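Local coordinates for putative transcriptional regulator, IclR family (Arthrobacter aurescens, PDB 3OBF), which probably acts as a DNA-binding transcription factor and is represented here by its C-terminal IclR-type domain alone, at residues Tyr10-Glu15 against Ala164-Thr169; Glu58-Ser63 against Glu96-Arg101; Gly21-Leu26 against Arg43-His48. All blocks are in the same frame, centred on the assembly; numbering follows the deposited sequence. Where two conformers were deposited one is given.

All three contacts lie in the GAF-like C-terminal domain of an IclR-type regulator, in which helices flank an antiparallel sheet. Contact 1 pairs helix 3-20 with helix 150-170, so the domain's first and last helices are held together; the other two are nested inside the long loop it closes, contact 3 finishing before contact 2 opens. Contacts 1 and 3 are neighbours, their centres 16 Å apart, because helix 3-20 is followed, after three residues, by strand 24-29, and L13 packs on the backbone of A25 and L26. Contact 2, centred 24 Å from contact 1 and 23 Å from contact 3, lies across the chain's centre from both, joining helix 92-108 to the turn before helix 62-69.

Contact 1: residues Tyr10-Glu15 against Ala164-Thr169; sequences YPVLRE and AAKVTT
V12 meets V167 and K166 where the first and last long helices of this GAF-like domain, 3-20 and 150-170, lie side by side and nearly antiparallel. The short helical segments run at 163° to each other with their axes 9.7 Å apart, and V12 faces V167 at the level of closest backbone approach. V12 points toward the partner helix. With CG1 anti to the backbone N (chi1 171°), its two methyls are spread like a fork: CG1 rests 3.9 Å from V167 CG2, and both CG1 and CG2 touch K166 CB at 4.2 Å. V167 offers a single branch, CG2, the one anti to its carbonyl carbon. Beta-branched valines suit this place, since they are compact and have few torsions to fix on a helix. V167 also packs on V128 of strand 121-129, which links the pair to the sheet; V12 touches A163 and R170 of the same partner helix.

Farther out, where K166 is exposed, the chemistry becomes polar. E15 reaches out extended beyond CG, while the K166 chain bends at chi3 and chi4, and the two cross at about a right angle. Their opposite charges probably attract, though E15 OE2 and K166 NZ stay 4.4 Å apart, beyond a salt bridge. The actual touch is made lower down the lysine, where E15 OE1 lies 3.9 Å from K166 CD.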
ATOM      1  N   TYR A  10       9.843  10.006  -6.718  1.00 25.86           N
ATOM      2  CA  TYR A  10      11.084   9.290  -7.005  1.00 26.17           C
ATOM      3  C   TYR A  10      12.238   9.488  -5.974  1.00 26.58           C
ATOM      4  O   TYR A  10      12.789   8.496  -5.507  1.00 25.69           O
ATOM      5  CB  TYR A  10      11.582   9.496  -8.441  1.00 26.13           C
ATOM      6  CG  TYR A  10      12.846   8.704  -8.653  1.00 27.68           C
ATOM      7  CD1 TYR A  10      12.787   7.370  -9.028  1.00 29.02           C
ATOM      8  CD2 TYR A  10      14.111   9.272  -8.412  1.00 29.88           C
ATOM      9  CE1 TYR A  10      13.946   6.609  -9.197  1.00 31.23           C
ATOM     10  CE2 TYR A  10      15.282   8.503  -8.579  1.00 31.87           C
ATOM     11  CZ  TYR A  10      15.169   7.176  -8.960  1.00 30.85           C
ATOM     12  OH  TYR A  10      16.280   6.412  -9.126  1.00 35.43           O
ATOM     13  N   PRO A  11      12.597  10.761  -5.626  1.00 27.75           N
ATOM     14  CA  PRO A  11      13.693  10.947  -4.660  1.00 28.20           C
ATOM     15  C   PRO A  11      13.339  10.388  -3.298  1.00 28.29           C
ATOM     16  O   PRO A  11      14.242   9.980  -2.533  1.00 27.93           O
ATOM     17  CB  PRO A  11      13.820  12.467  -4.511  1.00 28.97           C
ATOM     18  CG  PRO A  11      13.054  13.063  -5.654  1.00 29.50           C
ATOM     19  CD  PRO A  11      12.046  12.040  -6.102  1.00 27.59           C
ATOM     20  N   VAL A  12      12.044  10.420  -2.976  1.00 27.13           N
ATOM     21  CA  VAL A  12      11.599   9.992  -1.664  1.00 26.80           C
ATOM     22  C   VAL A  12      11.667   8.439  -1.610  1.00 26.07           C
ATOM     23  O   VAL A  12      12.069   7.866  -0.605  1.00 25.69           O
ATOM     24  CB  VAL A  12      10.177  10.535  -1.340  1.00 27.01           C
ATOM     25  CG1 VAL A  12       9.620   9.903  -0.073  1.00 28.15           C
ATOM     26  CG2 VAL A  12      10.172  12.065  -1.197  1.00 26.82           C
ATOM     27  N   LEU A  13      11.324   7.773  -2.699  1.00 24.99           N
ATOM     28  CA  LEU A  13      11.433   6.280  -2.726  1.00 25.48           C
ATOM     29  C   LEU A  13      12.891   5.861  -2.673  1.00 26.41           C
ATOM     30  O   LEU A  13      13.218   4.896  -2.007  1.00 26.32           O
ATOM     31  CB  LEU A  13      10.791   5.658  -3.974  1.00 23.81           C
ATOM     32  CG  LEU A  13       9.310   5.858  -4.285  1.00 25.83           C
ATOM     33  CD1 LEU A  13       9.011   5.318  -5.695  1.00 24.12           C
ATOM     34  CD2 LEU A  13       8.378   5.202  -3.220  1.00 26.09           C
ATOM     35  N   ARG A  14      13.761   6.600  -3.366  1.00 28.37           N
ATOM     36  CA  ARG A  14      15.192   6.249  -3.396  1.00 31.13           C
ATOM     37  C   ARG A  14      15.762   6.336  -1.963  1.00 31.61           C
ATOM     38  O   ARG A  14      16.419   5.418  -1.500  1.00 31.74           O
ATOM     39  CB  ARG A  14      15.981   7.130  -4.396  1.00 32.15           C
ATOM     40  CG  ARG A  14      17.488   6.757  -4.506  1.00 37.46           C
ATOM     41  CD  ARG A  14      18.313   7.834  -5.245  1.00 47.65           C
ATOM     42  NE  ARG A  14      17.655   9.153  -5.191  1.00 53.88           N
ATOM     43  CZ  ARG A  14      18.023  10.219  -5.896  1.00 56.98           C
ATOM     44  NH1 ARG A  14      19.067  10.160  -6.721  1.00 59.83           N
ATOM     45  NH2 ARG A  14      17.350  11.353  -5.770  1.00 57.98           N
ATOM     46  N   GLU A  15      15.447   7.430  -1.276  1.00 32.05           N
ATOM     47  CA  GLU A  15      15.825   7.655   0.102  1.00 33.03           C
ATOM     48  C   GLU A  15      15.256   6.554   1.015  1.00 32.04           C
ATOM     49  O   GLU A  15      15.926   6.099   1.949  1.00 32.01           O
ATOM     50  CB  GLU A  15      15.334   9.059   0.508  1.00 34.89           C
ATOM     51  CG  GLU A  15      15.597   9.574   1.971  1.00 40.27           C
ATOM     52  CD  GLU A  15      14.825  10.919   2.275  1.00 46.81           C
ATOM     53  OE1 GLU A  15      13.612  11.060   1.884  1.00 48.30           O
ATOM     54  OE2 GLU A  15      15.422  11.840   2.908  1.00 49.46           O
ATOM     55  N   ALA A 164       5.301   8.479   2.737  1.00 23.95           N
ATOM     56  CA  ALA A 164       4.043   8.939   2.102  1.00 25.03           C
ATOM     57  C   ALA A 164       3.671  10.380   2.493  1.00 25.14           C
ATOM     58  O   ALA A 164       3.167  11.135   1.657  1.00 25.07           O
ATOM     59  CB  ALA A 164       2.877   7.987   2.360  1.00 23.65           C
ATOM     60  N   ALA A 165       3.950  10.756   3.749  1.00 25.92           N
ATOM     61  CA  ALA A 165       3.678  12.106   4.227  1.00 26.62           C
ATOM     62  C   ALA A 165       4.581  13.105   3.507  1.00 27.30           C
ATOM     63  O   ALA A 165       4.197  14.249   3.297  1.00 27.00           O
ATOM     64  CB  ALA A 165       3.879  12.217   5.752  1.00 26.19           C
ATOM     65  N   LYS A 166       5.799  12.679   3.169  1.00 28.28           N
ATOM     66  CA  LYS A 166       6.726  13.556   2.442  1.00 29.67           C
ATOM     67  C   LYS A 166       6.228  13.793   0.999  1.00 28.71           C
ATOM     68  O   LYS A 166       6.332  14.887   0.472  1.00 27.94           O
ATOM     69  CB  LYS A 166       8.126  12.923   2.359  1.00 30.70           C
ATOM     70  CG  LYS A 166       9.096  13.293   3.438  1.00 35.37           C
ATOM     71  CD  LYS A 166      10.530  13.203   2.934  1.00 42.10           C
ATOM     72  CE  LYS A 166      11.395  14.344   3.550  1.00 49.28           C
ATOM     73  NZ  LYS A 166      12.094  14.013   4.844  1.00 52.75           N
ATOM     74  N   VAL A 167       5.761  12.740   0.341  1.00 27.78           N
ATOM     75  CA  VAL A 167       5.204  12.900  -0.993  1.00 28.06           C
ATOM     76  C   VAL A 167       3.959  13.817  -0.977  1.00 28.36           C
ATOM     77  O   VAL A 167       3.843  14.732  -1.791  1.00 28.16           O
ATOM     78  CB  VAL A 167       4.910  11.517  -1.631  1.00 27.78           C
ATOM     79  CG1 VAL A 167       4.249  11.659  -3.045  1.00 25.66           C
ATOM     80  CG2 VAL A 167       6.206  10.745  -1.713  1.00 26.82           C
ATOM     81  N   THR A 168       3.058  13.589  -0.024  1.00 28.87           N
ATOM     82  CA  THR A 168       1.861  14.413   0.130  1.00 28.95           C
ATOM     83  C   THR A 168       2.248  15.878   0.311  1.00 31.29           C
ATOM     84  O   THR A 168       1.723  16.755  -0.382  1.00 30.86           O
ATOM     85  CB  THR A 168       1.049  13.969   1.346  1.00 28.66           C
ATOM     86  OG1 THR A 168       0.510  12.666   1.121  1.00 25.96           O
ATOM     87  CG2 THR A 168      -0.102  14.957   1.652  1.00 27.73           C
ATOM     88  N   THR A 169       3.158  16.135   1.253  1.00 32.69           N
ATOM     89  CA  THR A 169       3.647  17.473   1.514  1.00 35.35           C
ATOM     90  C   THR A 169       4.174  18.094   0.233  1.00 37.02           C
ATOM     91  O   THR A 169       3.880  19.245  -0.077  1.00 37.62           O
ATOM     92  CB  THR A 169       4.807  17.440   2.523  1.00 35.91           C
ATOM     93  OG1 THR A 169       4.315  17.044   3.808  1.00 35.72           O
ATOM     94  CG2 THR A 169       5.496  18.816   2.640  1.00 36.51           C
TER

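Contact 2: residues Glu58-Ser63 against Glu96-Arg101; sequences EALSSS and EAYLLR
Y98 reaches from helix 92-108 to A59 and L60 in a type I beta turn, E58 to S61, that leads into helix 62-69; within this GAF-like domain the contact thus joins helix 92-108 to the turn after strand 55-56. The ring is carried across by CG lying anti to the backbone N (chi1 -179°), which sends the tyrosine off its helix toward the turn. At its far end the hydroxyl donates to the backbone carbonyl of A59, Y98 OH to A59 O being 2.7 Å. The C=O...O angle of 118° is an ordinary one for a carbonyl acceptor, though the donor is tilted 29° from the carbonyl plane. The methyl of A59 meets the same ring, with A59 CB 3.6 Å from Y98 CE1; alanine's small methyl suits the close approach of the ring. Q65 and L68 of helix 62-69 also touch Y98. A phenylalanine in its place would probably keep much of this packing but leave the buried carbonyl of A59 without its hydroxyl donor.

L60 fits between tyrosine and arginine. Its CD2 methyl comes to the edge of the ring, near its plane, 4.0 Å from Y98 CE1. On its other flank lies R101, extended from CG to NE, whose guanidinium bonds through its N-H groups to residues outside the contact: NE to Q65 OE1, and NH2 to V112 O and, as a salt bridge, to E116. These bonds leave a flat face for the leucine, an apolar cover that competes for none of them: L60 CD2 sits 3.8 Å above the R101 guanidinium plane, offset toward the rim.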
ATOM      1  N   GLU A  58      -5.750  -8.645  -4.437  1.00 30.40           N
ATOM      2  CA  GLU A  58      -6.081  -9.366  -3.202  1.00 30.54           C
ATOM      3  C   GLU A  58      -6.356  -8.332  -2.133  1.00 29.61           C
ATOM      4  O   GLU A  58      -5.588  -7.378  -1.925  1.00 28.09           O
ATOM      5  CB  GLU A  58      -4.923 -10.274  -2.774  1.00 32.03           C
ATOM      6  CG  GLU A  58      -4.670 -11.393  -3.833  1.00 37.15           C
ATOM      7  CD  GLU A  58      -3.392 -12.183  -3.606  1.00 44.49           C
ATOM      8  OE1 GLU A  58      -3.437 -13.183  -2.867  1.00 48.14           O
ATOM      9  OE2 GLU A  58      -2.338 -11.829  -4.200  1.00 49.66           O
ATOM     10  N   ALA A  59      -7.476  -8.529  -1.470  1.00 29.45           N
ATOM     11  CA  ALA A  59      -7.942  -7.647  -0.415  1.00 29.16           C
ATOM     12  C   ALA A  59      -6.862  -7.389   0.631  1.00 29.76           C
ATOM     13  O   ALA A  59      -6.693  -6.263   1.106  1.00 29.25           O
ATOM     14  CB  ALA A  59      -9.224  -8.207   0.214  1.00 28.25           C
ATOM     15  N   LEU A  60      -6.104  -8.428   0.960  1.00 31.16           N
ATOM     16  CA  LEU A  60      -5.177  -8.332   2.086  1.00 32.08           C
ATOM     17  C   LEU A  60      -3.841  -7.691   1.725  1.00 31.28           C
ATOM     18  O   LEU A  60      -3.035  -7.385   2.601  1.00 31.75           O
ATOM     19  CB  LEU A  60      -5.047  -9.669   2.808  1.00 33.30           C
ATOM     20  CG  LEU A  60      -6.306 -10.070   3.603  1.00 35.37           C
ATOM     21  CD1 LEU A  60      -6.109 -11.382   4.361  1.00 36.79           C
ATOM     22  CD2 LEU A  60      -6.727  -8.969   4.611  1.00 37.93           C
ATOM     23  N   SER A  61      -3.647  -7.472   0.426  0.50 31.15           N
ATOM     24  CA  SER A  61      -2.514  -6.706  -0.101  0.50 30.69           C
ATOM     25  C   SER A  61      -2.539  -5.290   0.500  0.50 30.19           C
ATOM     26  O   SER A  61      -3.558  -4.593   0.447  0.50 30.40           O
ATOM     27  CB  SER A  61      -2.593  -6.678  -1.631  0.50 30.15           C
ATOM     28  OG  SER A  61      -1.473  -6.052  -2.223  0.50 30.09           O
ATOM     29  N   SER A  62      -1.431  -4.898   1.115  0.50 29.66           N
ATOM     30  CA  SER A  62      -1.353  -3.620   1.828  0.50 29.24           C
ATOM     31  C   SER A  62      -1.825  -2.456   0.983  0.50 27.97           C
ATOM     32  O   SER A  62      -2.632  -1.632   1.413  0.50 27.70           O
ATOM     33  CB  SER A  62       0.085  -3.356   2.263  0.50 29.38           C
ATOM     34  OG  SER A  62       0.401  -4.167   3.367  0.50 32.05           O
ATOM     35  N   SER A  63      -1.265  -2.401  -0.216  0.50 26.70           N
ATOM     36  CA  SER A  63      -1.578  -1.416  -1.227  0.50 26.09           C
ATOM     37  C   SER A  63      -3.087  -1.342  -1.515  0.50 25.42           C
ATOM     38  O   SER A  63      -3.675  -0.255  -1.667  0.50 25.28           O
ATOM     39  CB  SER A  63      -0.827  -1.847  -2.485  0.50 26.34           C
ATOM     40  OG  SER A  63      -0.928  -0.911  -3.508  0.50 27.94           O
ATOM     41  N   GLU A  96     -17.241  -7.207   7.323  1.00 51.71           N
ATOM     42  CA  GLU A  96     -17.245  -6.224   8.400  1.00 52.86           C
ATOM     43  C   GLU A  96     -15.880  -6.112   9.097  1.00 51.72           C
ATOM     44  O   GLU A  96     -15.422  -5.002   9.386  1.00 51.90           O
ATOM     45  CB  GLU A  96     -18.355  -6.531   9.425  1.00 54.50           C
ATOM     46  CG  GLU A  96     -19.791  -6.302   8.898  1.00 59.13           C
ATOM     47  CD  GLU A  96     -20.021  -4.882   8.319  1.00 63.28           C
ATOM     48  OE1 GLU A  96     -19.529  -3.889   8.912  1.00 64.96           O
ATOM     49  OE2 GLU A  96     -20.704  -4.757   7.268  1.00 65.68           O
ATOM     50  N   ALA A  97     -15.241  -7.249   9.368  1.00 50.57           N
ATOM     51  CA  ALA A  97     -13.892  -7.232   9.941  1.00 49.48           C
ATOM     52  C   ALA A  97     -12.929  -6.517   8.989  1.00 47.60           C
ATOM     53  O   ALA A  97     -12.076  -5.723   9.429  1.00 47.48           O
ATOM     54  CB  ALA A  97     -13.402  -8.636  10.226  1.00 49.83           C
ATOM     55  N   TYR A  98     -13.071  -6.793   7.685  1.00 45.19           N
ATOM     56  CA  TYR A  98     -12.175  -6.215   6.685  1.00 42.51           C
ATOM     57  C   TYR A  98     -12.340  -4.703   6.626  1.00 41.99           C
ATOM     58  O   TYR A  98     -11.367  -3.975   6.537  1.00 40.67           O
ATOM     59  CB  TYR A  98     -12.385  -6.839   5.302  1.00 41.43           C
ATOM     60  CG  TYR A  98     -11.440  -6.264   4.269  1.00 38.76           C
ATOM     61  CD1 TYR A  98     -10.116  -6.718   4.164  1.00 35.79           C
ATOM     62  CD2 TYR A  98     -11.857  -5.256   3.409  1.00 36.56           C
ATOM     63  CE1 TYR A  98      -9.250  -6.183   3.219  1.00 33.92           C
ATOM     64  CE2 TYR A  98     -10.994  -4.713   2.463  1.00 34.12           C
ATOM     65  CZ  TYR A  98      -9.700  -5.176   2.380  1.00 32.52           C
ATOM     66  OH  TYR A  98      -8.876  -4.645   1.435  1.00 32.19           O
ATOM     67  N   LEU A  99     -13.589  -4.253   6.709  1.00 42.53           N
ATOM     68  CA  LEU A  99     -13.914  -2.827   6.736  1.00 42.96           C
ATOM     69  C   LEU A  99     -13.320  -2.122   7.957  1.00 43.38           C
ATOM     70  O   LEU A  99     -12.864  -0.983   7.836  1.00 43.16           O
ATOM     71  CB  LEU A  99     -15.440  -2.601   6.689  1.00 42.60           C
ATOM     72  CG  LEU A  99     -16.093  -2.795   5.308  1.00 42.84           C
ATOM     73  CD1 LEU A  99     -17.659  -2.798   5.340  1.00 42.19           C
ATOM     74  CD2 LEU A  99     -15.605  -1.776   4.306  1.00 42.33           C
ATOM     75  N   LEU A 100     -13.348  -2.790   9.115  1.00 43.97           N
ATOM     76  CA  LEU A 100     -12.738  -2.258  10.340  1.00 44.90           C
ATOM     77  C   LEU A 100     -11.233  -2.219  10.177  1.00 43.89           C
ATOM     78  O   LEU A 100     -10.585  -1.247  10.571  1.00 44.31           O
ATOM     79  CB  LEU A 100     -13.116  -3.104  11.565  1.00 46.53           C
ATOM     80  CG  LEU A 100     -12.490  -2.834  12.950  1.00 49.74           C
ATOM     81  CD1 LEU A 100     -12.506  -1.344  13.363  1.00 53.32           C
ATOM     82  CD2 LEU A 100     -13.167  -3.657  14.039  1.00 52.14           C
ATOM     83  N   ARG A 101     -10.687  -3.263   9.556  1.00 42.20           N
ATOM     84  CA  ARG A 101      -9.258  -3.332   9.280  1.00 40.87           C
ATOM     85  C   ARG A 101      -8.806  -2.137   8.409  1.00 39.16           C
ATOM     86  O   ARG A 101      -7.713  -1.603   8.580  1.00 39.11           O
ATOM     87  CB  ARG A 101      -8.930  -4.676   8.642  1.00 40.72           C
ATOM     88  CG  ARG A 101      -7.497  -5.081   8.734  1.00 43.65           C
ATOM     89  CD  ARG A 101      -7.172  -6.087   7.625  1.00 44.36           C
ATOM     90  NE  ARG A 101      -5.724  -6.277   7.501  1.00 45.21           N
ATOM     91  CZ  ARG A 101      -5.055  -7.369   7.871  1.00 42.87           C
ATOM     92  NH1 ARG A 101      -5.694  -8.409   8.395  1.00 41.87           N
ATOM     93  NH2 ARG A 101      -3.743  -7.414   7.702  1.00 39.92           N
TER

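Contact 3: residues Gly21-Leu26 against Arg43-His48; sequences GETSAL and RHQVKH
T23 and Q45 are joined through a water, their own oxygens, T23 OG1 and Q45 OE1, standing 4.1 Å apart. The water lies 2.5 Å from T23 OG1 and donates to Q45 OE1 at 2.9 Å. Q45 reaches it with a chain extended beyond CG, and its amide oxygen is well suited to accept. The hydroxyl of T23 also bonds to the backbone N of S42, which ties the loop back at its start.

Close packing centres on G21, the first residue past helix 3-20, with a positive phi of 75°, a conformation glycine adopts easily. Its lack of a side chain lets R43 and H44 lie close to its backbone. The H44 imidazole comes edge-on to the G21 carbonyl, with H44 CE1 3.4 Å from G21 O, an oxygen that is hydrogen-bonded to S42 OG. One face of that ring is covered by the guanidinium of R43, whose CZ lies 4.1 Å above the ring plane, over its centre.

Together these residues join the end of helix 3-20 and the lead-in to strand 24-29 to the loop that follows strand 34-40. R147, just beyond strand 135-144, braces both sides, by a salt bridge to E22 and a hydrogen bond to H44 O.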
ATOM      1  N   GLY A  21      16.653  -0.702   3.292  1.00 31.91           N
ATOM      2  CA  GLY A  21      17.278  -1.824   2.602  1.00 32.19           C
ATOM      3  C   GLY A  21      16.268  -2.642   1.834  1.00 32.31           C
ATOM      4  O   GLY A  21      16.608  -3.692   1.291  1.00 34.64           O
ATOM      5  N   GLU A  22      15.028  -2.160   1.751  1.00 31.08           N
ATOM      6  CA  GLU A  22      13.974  -2.900   1.062  1.00 29.65           C
ATOM      7  C   GLU A  22      13.457  -2.135  -0.165  1.00 27.94           C
ATOM      8  O   GLU A  22      13.667  -0.935  -0.283  1.00 25.35           O
ATOM      9  CB  GLU A  22      12.829  -3.200   2.033  1.00 30.35           C
ATOM     10  CG  GLU A  22      13.227  -4.008   3.287  1.00 32.76           C
ATOM     11  CD  GLU A  22      13.570  -5.478   2.999  1.00 34.95           C
ATOM     12  OE1 GLU A  22      13.401  -5.944   1.856  1.00 36.15           O
ATOM     13  OE2 GLU A  22      13.989  -6.193   3.934  1.00 36.81           O
ATOM     14  N   THR A  23      12.815  -2.851  -1.082  1.00 27.26           N
ATOM     15  CA  THR A  23      12.107  -2.219  -2.209  1.00 27.46           C
ATOM     16  C   THR A  23      11.088  -1.154  -1.719  1.00 27.02           C
ATOM     17  O   THR A  23      10.430  -1.378  -0.710  1.00 26.92           O
ATOM     18  CB  THR A  23      11.389  -3.310  -2.995  1.00 27.54           C
ATOM     19  OG1 THR A  23      12.370  -4.233  -3.454  1.00 29.10           O
ATOM     20  CG2 THR A  23      10.575  -2.750  -4.183  1.00 26.69           C
ATOM     21  N   SER A  24      11.012  -0.002  -2.410  1.00 26.70           N
ATOM     22  CA  SER A  24       9.976   1.051  -2.199  1.00 25.63           C
ATOM     23  C   SER A  24       9.231   1.200  -3.527  1.00 24.74           C
ATOM     24  O   SER A  24       9.855   1.135  -4.581  1.00 24.88           O
ATOM     25  CB  SER A  24      10.590   2.418  -1.949  1.00 24.62           C
ATOM     26  OG  SER A  24      11.551   2.317  -0.952  1.00 30.26           O
ATOM     27  N   ALA A  25       7.924   1.431  -3.480  1.00 23.49           N
ATOM     28  CA  ALA A  25       7.134   1.505  -4.700  1.00 23.50           C
ATOM     29  C   ALA A  25       6.038   2.523  -4.555  1.00 23.56           C
ATOM     30  O   ALA A  25       5.491   2.693  -3.474  1.00 24.16           O
ATOM     31  CB  ALA A  25       6.527   0.155  -5.020  1.00 23.31           C
ATOM     32  N   LEU A  26       5.713   3.189  -5.657  1.00 23.61           N
ATOM     33  CA  LEU A  26       4.584   4.055  -5.717  1.00 24.04           C
ATOM     34  C   LEU A  26       3.478   3.289  -6.460  1.00 24.74           C
ATOM     35  O   LEU A  26       3.667   2.837  -7.601  1.00 24.75           O
ATOM     36  CB  LEU A  26       4.937   5.354  -6.463  1.00 24.15           C
ATOM     37  CG  LEU A  26       3.812   6.420  -6.548  1.00 24.96           C
ATOM     38  CD1 LEU A  26       3.632   7.120  -5.183  1.00 26.47           C
ATOM     39  CD2 LEU A  26       4.073   7.479  -7.635  1.00 24.55           C
ATOM     40  N   ARG A  43      18.422  -3.571  -2.032  1.00 39.14           N
ATOM     41  CA  ARG A  43      19.855  -3.800  -2.314  1.00 41.93           C
ATOM     42  C   ARG A  43      20.189  -5.283  -2.158  1.00 44.40           C
ATOM     43  O   ARG A  43      21.294  -5.714  -2.460  1.00 44.33           O
ATOM     44  CB  ARG A  43      20.762  -2.993  -1.371  1.00 41.58           C
ATOM     45  CG  ARG A  43      20.645  -3.450   0.071  1.00 42.32           C
ATOM     46  CD  ARG A  43      21.517  -2.671   1.028  1.00 45.82           C
ATOM     47  NE  ARG A  43      21.323  -3.182   2.379  1.00 48.77           N
ATOM     48  CZ  ARG A  43      21.941  -4.260   2.862  1.00 51.69           C
ATOM     49  NH1 ARG A  43      22.828  -4.930   2.113  1.00 52.82           N
ATOM     50  NH2 ARG A  43      21.683  -4.668   4.099  1.00 52.43           N
ATOM     51  N   HIS A  44      19.244  -6.054  -1.641  1.00 47.35           N
ATOM     52  CA  HIS A  44      19.426  -7.491  -1.592  1.00 50.39           C
ATOM     53  C   HIS A  44      18.125  -8.230  -1.803  1.00 51.93           C
ATOM     54  O   HIS A  44      17.712  -9.016  -0.944  1.00 52.82           O
ATOM     55  CB  HIS A  44      20.179  -7.958  -0.322  1.00 51.40           C
ATOM     56  CG  HIS A  44      19.570  -7.534   0.989  1.00 52.55           C
ATOM     57  ND1 HIS A  44      18.626  -6.539   1.112  1.00 53.55           N
ATOM     58  CD2 HIS A  44      19.838  -7.944   2.251  1.00 54.85           C
ATOM     59  CE1 HIS A  44      18.314  -6.373   2.384  1.00 54.27           C
ATOM     60  NE2 HIS A  44      19.036  -7.217   3.096  1.00 55.80           N
ATOM     61  N   GLN A  45      17.471  -7.984  -2.940  1.00 53.12           N
ATOM     62  CA  GLN A  45      16.241  -8.724  -3.242  1.00 54.42           C
ATOM     63  C   GLN A  45      16.552 -10.158  -3.642  1.00 56.51           C
ATOM     64  O   GLN A  45      17.602 -10.451  -4.228  1.00 56.84           O
ATOM     65  CB  GLN A  45      15.354  -8.046  -4.287  1.00 53.84           C
ATOM     66  CG  GLN A  45      16.050  -7.258  -5.355  1.00 52.70           C
ATOM     67  CD  GLN A  45      15.150  -7.009  -6.550  1.00 50.25           C
ATOM     68  OE1 GLN A  45      13.986  -6.627  -6.411  1.00 49.44           O
ATOM     69  NE2 GLN A  45      15.685  -7.236  -7.738  1.00 50.33           N
ATOM     70  N   VAL A  46      15.662 -11.062  -3.266  1.00 58.19           N
ATOM     71  CA  VAL A  46      15.762 -12.414  -3.763  1.00 59.94           C
ATOM     72  C   VAL A  46      14.727 -12.500  -4.877  1.00 59.34           C
ATOM     73  O   VAL A  46      15.068 -12.334  -6.047  1.00 59.63           O
ATOM     74  CB  VAL A  46      15.650 -13.481  -2.640  1.00 60.79           C
ATOM     75  CG1 VAL A  46      16.896 -13.430  -1.797  1.00 61.60           C
ATOM     76  CG2 VAL A  46      14.412 -13.262  -1.765  1.00 61.18           C
ATOM     77  N   LYS A  47      13.464 -12.683  -4.521  1.00 58.39           N
ATOM     78  CA  LYS A  47      12.408 -12.511  -5.503  1.00 56.61           C
ATOM     79  C   LYS A  47      12.148 -11.010  -5.707  1.00 53.65           C
ATOM     80  O   LYS A  47      12.205 -10.225  -4.755  1.00 52.97           O
ATOM     81  CB  LYS A  47      11.156 -13.315  -5.112  1.00 57.60           C
ATOM     82  CG  LYS A  47      11.343 -14.854  -5.291  1.00 60.19           C
ATOM     83  CD  LYS A  47      11.314 -15.254  -6.784  1.00 63.74           C
ATOM     84  CE  LYS A  47      11.474 -16.761  -7.012  1.00 66.48           C
ATOM     85  NZ  LYS A  47      12.895 -17.199  -7.124  1.00 66.99           N
ATOM     86  N   HIS A  48      11.929 -10.628  -6.964  1.00 50.61           N
ATOM     87  CA  HIS A  48      11.743  -9.248  -7.356  1.00 47.95           C
ATOM     88  C   HIS A  48      10.310  -8.855  -6.982  1.00 45.23           C
ATOM     89  O   HIS A  48       9.348  -9.277  -7.622  1.00 44.92           O
ATOM     90  CB  HIS A  48      11.954  -9.085  -8.865  1.00 48.64           C
ATOM     91  CG  HIS A  48      13.372  -9.290  -9.323  1.00 51.64           C
ATOM     92  ND1 HIS A  48      14.150 -10.361  -8.924  1.00 53.47           N
ATOM     93  CD2 HIS A  48      14.139  -8.569 -10.178  1.00 52.98           C
ATOM     94  CE1 HIS A  48      15.339 -10.280  -9.496  1.00 54.75           C
ATOM     95  NE2 HIS A  48      15.359  -9.201 -10.262  1.00 54.87           N
TER
HETATM   96  O   HOH W   1      12.152  -6.581  -4.172  1.00 62.72           O